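Local coordinates for CRISPR system Cmr subunit Cmr6 (Pyrococcus furiosus, PDB 4W8V), which binds RNA as a subunit that, together with Cmr1, caps the elongated type III-B Cmr ribonucleoprotein complex of CRISPR immunity against invading genetic elements, at residues K79-V84 / P171-G176; Q85-K90 / K94-N99; N166-P171 / N179-G184. One frame throughout, in Å; residues are numbered along the deposited sequence.

From the N terminus, the chain passes through strands 13-21 and 25-28 and into a run of helices before reaching helix 77-90, which serves contacts 1 and 2. Contact 2 closes first, a tight reversal in which 94-99 folds back on 85-90. It lies within the much wider loop that contact 1 completes when 171-176 returns to 79-84. The two touch where Val84 packs on Leu97. Contact 3 closes a short loop between 166-171 and 179-184; it shares Pro171 with contact 1, and their segments alternate along the chain. Contact 1 alone joins the helical region to the long connection between strands 161-165 and 192-197; contact 2 stays within the helices and contact 3 within the connection.

Contact 1: residues K79-V84 / P171-G176; sequences KRAKTV and PYYQSG
Lys82 on helix 77-90 and Tyr173 in the long loop after strand 161-165 have the nearest CA atoms of the two segments, 6.3 Å apart. One turn of helix thus meets an irregular segment, and a single aromatic ring bridges the interval. Ala81 directs its methyl group onto the Tyr173 ring: CB stands 3.3 Å from the ring centroid, only 6° off the ring normal. This CH-pi contact is nearly centred, so CB is almost equally far from all six ring carbons, 3.5 Å from CZ and 3.7 Å from CG. The backbone nitrogen of Lys82 lies obliquely to the same ring, 4.2 Å from its CD2. Tyr173 reaches the helix because its CG is anti to the carbonyl carbon (chi1 -62°). Its other face is covered by Tyr172, whose CD2 sits 3.5 Å above the plane, over the ring centre. The tyrosine is therefore held between a methyl group and the edge of a neighbouring ring; Tyr65 of helix 52-68 and Tyr78 at the start of helix 77-90 also touch it, so the loop docks against both. Lys82 carries its amine away from the loop to a salt bridge with Asp86. On the loop, Gln174 NE2 donates a hydrogen bond to Pro171 O, 2.9 Å away in the carbonyl plane, closing a small loop through the Tyr173 backbone. As an example of loop-to-helix docking, the contact depends on shape and dispersion: a small alanine lets the broad ring lie close to the helix, while the polar ends of Lys82 and Gln174 find partners away from the touching pair.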
loop_
_atom_site.group_PDB
_atom_site.type_symbol
_atom_site.label_atom_id
_atom_site.label_comp_id
_atom_site.label_asym_id
_atom_site.label_seq_id
_atom_site.Cartn_x
_atom_site.Cartn_y
_atom_site.Cartn_z
ATOM N N LYS A 79 -6.959 19.235 -2.273
ATOM C CA LYS A 79 -8.073 19.125 -3.207
ATOM C C LYS A 79 -7.678 18.331 -4.452
ATOM O O LYS A 79 -8.448 17.505 -4.937
ATOM C CB LYS A 79 -8.594 20.507 -3.626
ATOM C CG LYS A 79 -9.231 21.315 -2.515
ATOM C CD LYS A 79 -9.975 22.513 -3.085
ATOM C CE LYS A 79 -9.762 23.763 -2.247
ATOM N NZ LYS A 79 -11.048 24.474 -1.967
ATOM N N ARG A 80 -6.482 18.584 -4.970
ATOM C CA ARG A 80 -6.014 17.872 -6.153
ATOM C C ARG A 80 -5.869 16.372 -5.890
ATOM O O ARG A 80 -6.260 15.549 -6.715
ATOM C CB ARG A 80 -4.681 18.446 -6.637
ATOM C CG ARG A 80 -4.787 19.860 -7.164
ATOM C CD ARG A 80 -3.481 20.330 -7.752
ATOM N NE ARG A 80 -2.751 21.190 -6.829
ATOM C CZ ARG A 80 -1.516 20.947 -6.403
ATOM N NH1 ARG A 80 -0.867 19.868 -6.825
ATOM N NH2 ARG A 80 -0.928 21.786 -5.557
ATOM N N ALA A 81 -5.309 16.028 -4.735
ATOM C CA ALA A 81 -5.102 14.628 -4.378
ATOM C C ALA A 81 -6.430 13.905 -4.292
ATOM O O ALA A 81 -6.555 12.762 -4.734
ATOM C CB ALA A 81 -4.350 14.509 -3.061
ATOM N N LYS A 82 -7.426 14.584 -3.736
ATOM C CA LYS A 82 -8.746 14.003 -3.585
ATOM C C LYS A 82 -9.357 13.786 -4.964
ATOM O O LYS A 82 -10.030 12.787 -5.221
ATOM C CB LYS A 82 -9.631 14.900 -2.720
ATOM C CG LYS A 82 -10.999 14.293 -2.442
ATOM C CD LYS A 82 -11.674 14.910 -1.223
ATOM C CE LYS A 82 -12.879 14.064 -0.793
ATOM N NZ LYS A 82 -13.845 13.814 -1.907
ATOM N N THR A 83 -9.088 14.722 -5.865
ATOM C CA THR A 83 -9.545 14.622 -7.239
ATOM C C THR A 83 -8.946 13.412 -7.943
ATOM O O THR A 83 -9.663 12.658 -8.585
ATOM C CB THR A 83 -9.192 15.885 -8.036
ATOM O OG1 THR A 83 -9.894 16.998 -7.486
ATOM C CG2 THR A 83 -9.578 15.722 -9.494
ATOM N N VAL A 84 -7.635 13.234 -7.838
ATOM C CA VAL A 84 -6.972 12.120 -8.507
ATOM C C VAL A 84 -7.454 10.789 -7.920
ATOM O O VAL A 84 -7.725 9.839 -8.648
ATOM C CB VAL A 84 -5.428 12.213 -8.386
ATOM C CG1 VAL A 84 -4.758 11.004 -9.045
ATOM C CG2 VAL A 84 -4.913 13.511 -9.011
ATOM N N PRO A 171 -11.639 11.372 5.355
ATOM C CA PRO A 171 -10.853 11.670 4.157
ATOM C C PRO A 171 -9.406 11.961 4.527
ATOM O O PRO A 171 -9.154 12.743 5.439
ATOM C CB PRO A 171 -11.546 12.910 3.569
ATOM C CG PRO A 171 -12.310 13.507 4.719
ATOM C CD PRO A 171 -12.714 12.356 5.585
ATOM N N TYR A 172 -8.469 11.310 3.839
ATOM C CA TYR A 172 -7.047 11.498 4.121
ATOM C C TYR A 172 -6.653 12.940 3.880
ATOM O O TYR A 172 -5.844 13.504 4.622
ATOM C CB TYR A 172 -6.182 10.580 3.254
ATOM C CG TYR A 172 -4.711 10.602 3.619
ATOM C CD1 TYR A 172 -4.195 9.701 4.537
ATOM C CD2 TYR A 172 -3.838 11.528 3.050
ATOM C CE1 TYR A 172 -2.854 9.712 4.875
ATOM C CE2 TYR A 172 -2.499 11.547 3.382
ATOM C CZ TYR A 172 -2.011 10.636 4.296
ATOM O OH TYR A 172 -0.679 10.647 4.635
ATOM N N TYR A 173 -7.223 13.521 2.831
ATOM C CA TYR A 173 -6.888 14.875 2.410
ATOM C C TYR A 173 -7.906 15.886 2.924
ATOM O O TYR A 173 -9.093 15.798 2.622
ATOM C CB TYR A 173 -6.777 14.923 0.877
ATOM C CG TYR A 173 -5.666 14.026 0.385
ATOM C CD1 TYR A 173 -4.338 14.377 0.600
ATOM C CD2 TYR A 173 -5.933 12.811 -0.244
ATOM C CE1 TYR A 173 -3.319 13.573 0.187
ATOM C CE2 TYR A 173 -4.912 11.997 -0.667
ATOM C CZ TYR A 173 -3.597 12.387 -0.445
ATOM O OH TYR A 173 -2.538 11.602 -0.849
ATOM N N GLN A 174 -7.424 16.834 3.720
ATOM C CA GLN A 174 -8.272 17.793 4.422
ATOM C C GLN A 174 -7.650 19.188 4.472
ATOM O O GLN A 174 -6.430 19.320 4.479
ATOM C CB GLN A 174 -8.550 17.304 5.844
ATOM C CG GLN A 174 -9.341 16.009 5.905
ATOM C CD GLN A 174 -9.875 15.710 7.290
ATOM O OE1 GLN A 174 -10.026 16.613 8.122
ATOM N NE2 GLN A 174 -10.170 14.440 7.546
ATOM N N SER A 175 -8.488 20.225 4.520
ATOM C CA SER A 175 -8.006 21.611 4.499
ATOM C C SER A 175 -7.428 22.056 5.838
ATOM O O SER A 175 -7.920 21.674 6.899
ATOM C CB SER A 175 -9.128 22.572 4.090
ATOM O OG SER A 175 -10.085 22.734 5.126
ATOM N N GLY A 176 -6.386 22.880 5.771
ATOM C CA GLY A 176 -5.696 23.358 6.957
ATOM C C GLY A 176 -4.955 22.247 7.682
ATOM O O GLY A 176 -4.950 21.097 7.230
#

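Contact 2: residues Q85-K90 / K94-N99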
loop_
_atom_site.group_PDB
_atom_site.type_symbol
_atom_site.label_atom_id
_atom_site.label_comp_id
_atom_site.label_asym_id
_atom_site.label_seq_id
_atom_site.Cartn_x
_atom_site.Cartn_y
_atom_site.Cartn_z
ATOM N N GLN A 85 -7.585 10.743 -6.598
ATOM C CA GLN A 85 -8.001 9.540 -5.888
ATOM C C GLN A 85 -9.420 9.146 -6.305
ATOM O O GLN A 85 -9.659 8.010 -6.746
ATOM C CB GLN A 85 -7.892 9.779 -4.366
ATOM C CG GLN A 85 -8.481 8.722 -3.452
ATOM C CD GLN A 85 -8.884 9.306 -2.104
ATOM O OE1 GLN A 85 -9.911 9.982 -1.991
ATOM N NE2 GLN A 85 -8.074 9.075 -1.089
ATOM N N ASP A 86 -10.353 10.097 -6.216
ATOM C CA ASP A 86 -11.748 9.843 -6.597
ATOM C C ASP A 86 -11.861 9.433 -8.050
ATOM O O ASP A 86 -12.700 8.600 -8.392
ATOM C CB ASP A 86 -12.625 11.077 -6.343
ATOM C CG ASP A 86 -12.908 11.296 -4.877
ATOM O OD1 ASP A 86 -12.557 10.419 -4.062
ATOM O OD2 ASP A 86 -13.503 12.344 -4.531
ATOM N N ALA A 87 -11.024 10.018 -8.906
ATOM C CA ALA A 87 -11.048 9.712 -10.330
ATOM C C ALA A 87 -10.636 8.277 -10.596
ATOM O O ALA A 87 -11.332 7.544 -11.285
ATOM C CB ALA A 87 -10.148 10.651 -11.092
ATOM N N PHE A 88 -9.494 7.873 -10.058
ATOM C CA PHE A 88 -9.046 6.516 -10.285
ATOM C C PHE A 88 -9.987 5.483 -9.656
ATOM O O PHE A 88 -10.241 4.438 -10.248
ATOM C CB PHE A 88 -7.636 6.333 -9.752
ATOM C CG PHE A 88 -6.564 6.614 -10.767
ATOM C CD1 PHE A 88 -6.133 5.614 -11.631
ATOM C CD2 PHE A 88 -5.971 7.861 -10.848
ATOM C CE1 PHE A 88 -5.144 5.851 -12.568
ATOM C CE2 PHE A 88 -4.971 8.101 -11.781
ATOM C CZ PHE A 88 -4.563 7.091 -12.644
ATOM N N MET A 89 -10.516 5.781 -8.474
ATOM C CA MET A 89 -11.267 4.781 -7.727
ATOM C C MET A 89 -12.773 4.747 -8.035
ATOM O O MET A 89 -13.402 3.686 -7.924
ATOM C CB MET A 89 -11.050 4.983 -6.222
ATOM C CG MET A 89 -9.586 4.844 -5.786
ATOM S SD MET A 89 -9.321 4.823 -3.991
ATOM C CE MET A 89 -9.978 3.199 -3.603
ATOM N N LYS A 90 -13.345 5.883 -8.424
ATOM C CA LYS A 90 -14.794 5.984 -8.597
ATOM C C LYS A 90 -15.212 6.327 -10.025
ATOM O O LYS A 90 -16.251 5.871 -10.500
ATOM C CB LYS A 90 -15.368 7.032 -7.632
ATOM C CG LYS A 90 -15.388 6.587 -6.182
ATOM C CD LYS A 90 -15.416 7.774 -5.233
ATOM C CE LYS A 90 -16.661 8.626 -5.408
ATOM N NZ LYS A 90 -16.662 9.794 -4.478
ATOM N N LYS A 94 -8.797 8.513 -16.975
ATOM C CA LYS A 94 -8.357 9.000 -18.281
ATOM C C LYS A 94 -8.982 10.353 -18.615
ATOM O O LYS A 94 -8.290 11.287 -19.008
ATOM C CB LYS A 94 -8.699 7.978 -19.365
ATOM C CG LYS A 94 -7.792 8.029 -20.573
ATOM C CD LYS A 94 -6.354 7.741 -20.182
ATOM C CE LYS A 94 -5.423 7.895 -21.369
ATOM N NZ LYS A 94 -5.785 6.970 -22.476
ATOM N N GLU A 95 -10.293 10.449 -18.434
ATOM C CA GLU A 95 -11.044 11.663 -18.724
ATOM C C GLU A 95 -10.643 12.819 -17.815
ATOM O O GLU A 95 -10.344 13.914 -18.288
ATOM C CB GLU A 95 -12.546 11.388 -18.594
ATOM N N ILE A 96 -10.632 12.569 -16.510
ATOM C CA ILE A 96 -10.412 13.626 -15.527
ATOM C C ILE A 96 -8.970 14.133 -15.504
ATOM O O ILE A 96 -8.728 15.319 -15.267
ATOM C CB ILE A 96 -10.806 13.153 -14.106
ATOM C CG1 ILE A 96 -12.203 12.524 -14.130
ATOM C CG2 ILE A 96 -10.760 14.309 -13.115
ATOM C CD1 ILE A 96 -12.810 12.288 -12.766
ATOM N N LEU A 97 -8.011 13.252 -15.759
ATOM C CA LEU A 97 -6.607 13.655 -15.714
ATOM C C LEU A 97 -6.013 13.873 -17.104
ATOM O O LEU A 97 -4.801 13.747 -17.296
ATOM C CB LEU A 97 -5.779 12.616 -14.966
ATOM C CG LEU A 97 -6.316 12.199 -13.603
ATOM C CD1 LEU A 97 -5.309 11.298 -12.936
ATOM C CD2 LEU A 97 -6.619 13.412 -12.735
ATOM N N SER A 98 -6.875 14.201 -18.062
ATOM C CA SER A 98 -6.463 14.387 -19.449
ATOM C C SER A 98 -5.348 15.417 -19.578
ATOM O O SER A 98 -4.367 15.200 -20.291
ATOM C CB SER A 98 -7.665 14.803 -20.304
ATOM O OG SER A 98 -8.296 15.958 -19.771
ATOM N N ASN A 99 -5.498 16.526 -18.860
ATOM C CA ASN A 99 -4.595 17.664 -18.989
ATOM C C ASN A 99 -3.432 17.628 -17.998
ATOM O O ASN A 99 -2.834 18.655 -17.683
ATOM C CB ASN A 99 -5.383 18.964 -18.822
ATOM C CG ASN A 99 -6.666 18.972 -19.633
ATOM O OD1 ASN A 99 -6.761 18.324 -20.678
ATOM N ND2 ASN A 99 -7.664 19.704 -19.149
#
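Ala87 and Ile96 meet where the chain turns back after helix 77-90, with Phe88 and Leu97 forming a second apolar pair beside them. Ile96 is best followed outward. Its CB already lies 4.0 Å from Ala87 CB, and CG1, the next atom, keeps a similar separation of 4.1 Å from that methyl. CD1 at the tip closes to 3.5 Å from Ala87 CB and also comes within 4.0 Å of Ala87 CA, so the end of the side chain rests on the helix surface at Ala87. The other branch, CG2, packs against the methyl of Thr83, one turn before Ala87 on helix 77-90. This division of the branches follows from the first torsion: CG1 lies anti to the carbonyl carbon (chi1 -50°), whereas CG2 is anti to the backbone N. Leu97, the first residue to leave helical geometry after helix 93-96, sends its CD1 to 3.4 Å from Phe88 CE2. The methyl approaches this ring obliquely, and the two side chains cross at about a right angle. Phe88 continues inward to Tyr64 and Leu67 of helix 52-68 and to Ile126 and Leu129 of helix 122-133. Ile126 also touches Leu97, which places this pair in a wider apolar cluster. The result is a short helix folded back on a longer one after a tight turn, within the helical region that joins the first two strands of the ferredoxin-like sheet expected of a RAMP protein.

Contact 3: residues N166-P171 / N179-G184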
loop_
_atom_site.group_PDB
_atom_site.type_symbol
_atom_site.label_atom_id
_atom_site.label_comp_id
_atom_site.label_asym_id
_atom_site.label_seq_id
_atom_site.Cartn_x
_atom_site.Cartn_y
_atom_site.Cartn_z
ATOM N N ASN A 166 -9.444 1.506 18.467
ATOM C CA ASN A 166 -10.684 1.668 17.715
ATOM C C ASN A 166 -10.429 2.383 16.391
ATOM O O ASN A 166 -9.478 3.132 16.269
ATOM C CB ASN A 166 -11.718 2.442 18.539
ATOM C CG ASN A 166 -12.200 1.669 19.755
ATOM O OD1 ASN A 166 -11.408 1.101 20.500
ATOM N ND2 ASN A 166 -13.511 1.653 19.963
ATOM N N PRO A 167 -11.272 2.139 15.387
ATOM C CA PRO A 167 -11.126 2.813 14.098
ATOM C C PRO A 167 -11.820 4.173 14.041
ATOM O O PRO A 167 -12.922 4.335 14.533
ATOM C CB PRO A 167 -11.809 1.852 13.136
ATOM C CG PRO A 167 -12.895 1.262 13.963
ATOM C CD PRO A 167 -12.318 1.105 15.342
ATOM N N HIS A 168 -11.153 5.133 13.426
ATOM C CA HIS A 168 -11.785 6.354 12.997
ATOM C C HIS A 168 -11.568 6.538 11.500
ATOM O O HIS A 168 -10.429 6.482 11.033
ATOM C CB HIS A 168 -11.245 7.554 13.757
ATOM C CG HIS A 168 -11.505 8.841 13.047
ATOM N ND1 HIS A 168 -12.773 9.357 12.901
ATOM C CD2 HIS A 168 -10.675 9.662 12.364
ATOM C CE1 HIS A 168 -12.705 10.468 12.188
ATOM N NE2 HIS A 168 -11.446 10.670 11.845
ATOM N N TYR A 169 -12.648 6.746 10.743
ATOM C CA TYR A 169 -12.503 6.919 9.300
ATOM C C TYR A 169 -12.757 8.345 8.865
ATOM O O TYR A 169 -13.652 9.034 9.378
ATOM C CB TYR A 169 -13.427 5.958 8.532
ATOM C CG TYR A 169 -13.116 4.500 8.800
ATOM C CD1 TYR A 169 -12.090 3.846 8.105
ATOM C CD2 TYR A 169 -13.815 3.787 9.767
ATOM C CE1 TYR A 169 -11.794 2.512 8.350
ATOM C CE2 TYR A 169 -13.522 2.465 10.025
ATOM C CZ TYR A 169 -12.509 1.830 9.316
ATOM O OH TYR A 169 -12.208 0.507 9.569
ATOM N N GLY A 170 -11.948 8.799 7.923
ATOM C CA GLY A 170 -12.124 10.121 7.371
ATOM C C GLY A 170 -11.361 10.285 6.082
ATOM O O GLY A 170 -10.539 9.446 5.738
ATOM N N PRO A 171 -11.639 11.372 5.355
ATOM C CA PRO A 171 -10.853 11.670 4.157
ATOM C C PRO A 171 -9.406 11.961 4.527
ATOM O O PRO A 171 -9.154 12.743 5.439
ATOM C CB PRO A 171 -11.546 12.910 3.569
ATOM C CG PRO A 171 -12.310 13.507 4.719
ATOM C CD PRO A 171 -12.714 12.356 5.585
ATOM N N ASN A 179 -6.015 17.803 13.481
ATOM C CA ASN A 179 -5.667 16.666 14.299
ATOM C C ASN A 179 -6.728 15.608 14.086
ATOM O O ASN A 179 -7.732 15.845 13.422
ATOM C CB ASN A 179 -5.526 17.048 15.769
ATOM C CG ASN A 179 -4.126 16.789 16.293
ATOM O OD1 ASN A 179 -3.547 15.727 16.045
ATOM N ND2 ASN A 179 -3.564 17.767 16.994
ATOM N N VAL A 180 -6.491 14.428 14.624
ATOM C CA VAL A 180 -7.340 13.299 14.320
ATOM C C VAL A 180 -7.688 12.572 15.605
ATOM O O VAL A 180 -6.817 12.345 16.439
ATOM C CB VAL A 180 -6.651 12.346 13.309
ATOM C CG1 VAL A 180 -7.326 11.048 13.296
ATOM C CG2 VAL A 180 -6.766 12.912 11.945
ATOM N N PRO A 181 -8.974 12.240 15.794
ATOM C CA PRO A 181 -10.110 12.649 14.957
ATOM C C PRO A 181 -10.340 14.157 15.044
ATOM O O PRO A 181 -10.023 14.727 16.081
ATOM C CB PRO A 181 -11.294 11.886 15.561
ATOM C CG PRO A 181 -10.674 10.748 16.305
ATOM C CD PRO A 181 -9.378 11.277 16.829
ATOM N N PRO A 182 -10.837 14.785 13.966
ATOM C CA PRO A 182 -11.140 16.225 13.925
ATOM C C PRO A 182 -12.284 16.601 14.881
ATOM O O PRO A 182 -13.050 15.724 15.266
ATOM C CB PRO A 182 -11.532 16.453 12.464
ATOM C CG PRO A 182 -12.007 15.112 11.979
ATOM C CD PRO A 182 -11.187 14.103 12.707
ATOM N N PRO A 183 -12.395 17.890 15.268
ATOM C CA PRO A 183 -13.401 18.269 16.271
ATOM C C PRO A 183 -14.807 17.875 15.837
ATOM O O PRO A 183 -15.150 18.011 14.670
ATOM C CB PRO A 183 -13.255 19.793 16.362
ATOM C CG PRO A 183 -11.886 20.077 15.853
ATOM C CD PRO A 183 -11.653 19.064 14.773
ATOM N N GLY A 184 -15.601 17.362 16.768
ATOM C CA GLY A 184 -16.934 16.885 16.446
ATOM C C GLY A 184 -16.980 15.423 16.017
ATOM O O GLY A 184 -18.046 14.804 16.037
#
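The imidazole of His168 carries Pro181 over one face, where the proline CB stands 3.8 Å from the ring centroid and only 1° off the ring normal. This is a CH-pi contact between an aliphatic ring and an aromatic one. The adjoining proline atom CG lies towards the root of the imidazole, 3.9 Å from His168 CG. Two further groups approach obliquely: Pro182 brings CD to 3.5 Å from His168 NE2, and Val180 sets CG1 3.7 Å from His168 CD2. Three consecutive residues therefore curve round one side chain, a course that includes the cis peptide bond between Val180 and Pro181. Both segments belong to the long connection between strands 161-165 and 192-197, antiparallel neighbours in a three-stranded sheet, and this contact draws the outgoing and returning limbs of that connection together near the protein surface. His168 extends towards the prolines with CG anti to the backbone N (chi1 160°). Its rotation is further fixed at ND1, which is hydrogen-bonded to the carbonyl oxygen of Trp186, just beyond 179-184. Asp185 and Tyr187 also touch the histidine side chain, and Tyr187 touches Pro181 as well. Nearer strand 161-165, Asn166 ND2 is hydrogen-bonded to the carbonyl oxygen of Asp188, while Pro167 pairs with the same residue through a backbone hydrogen bond.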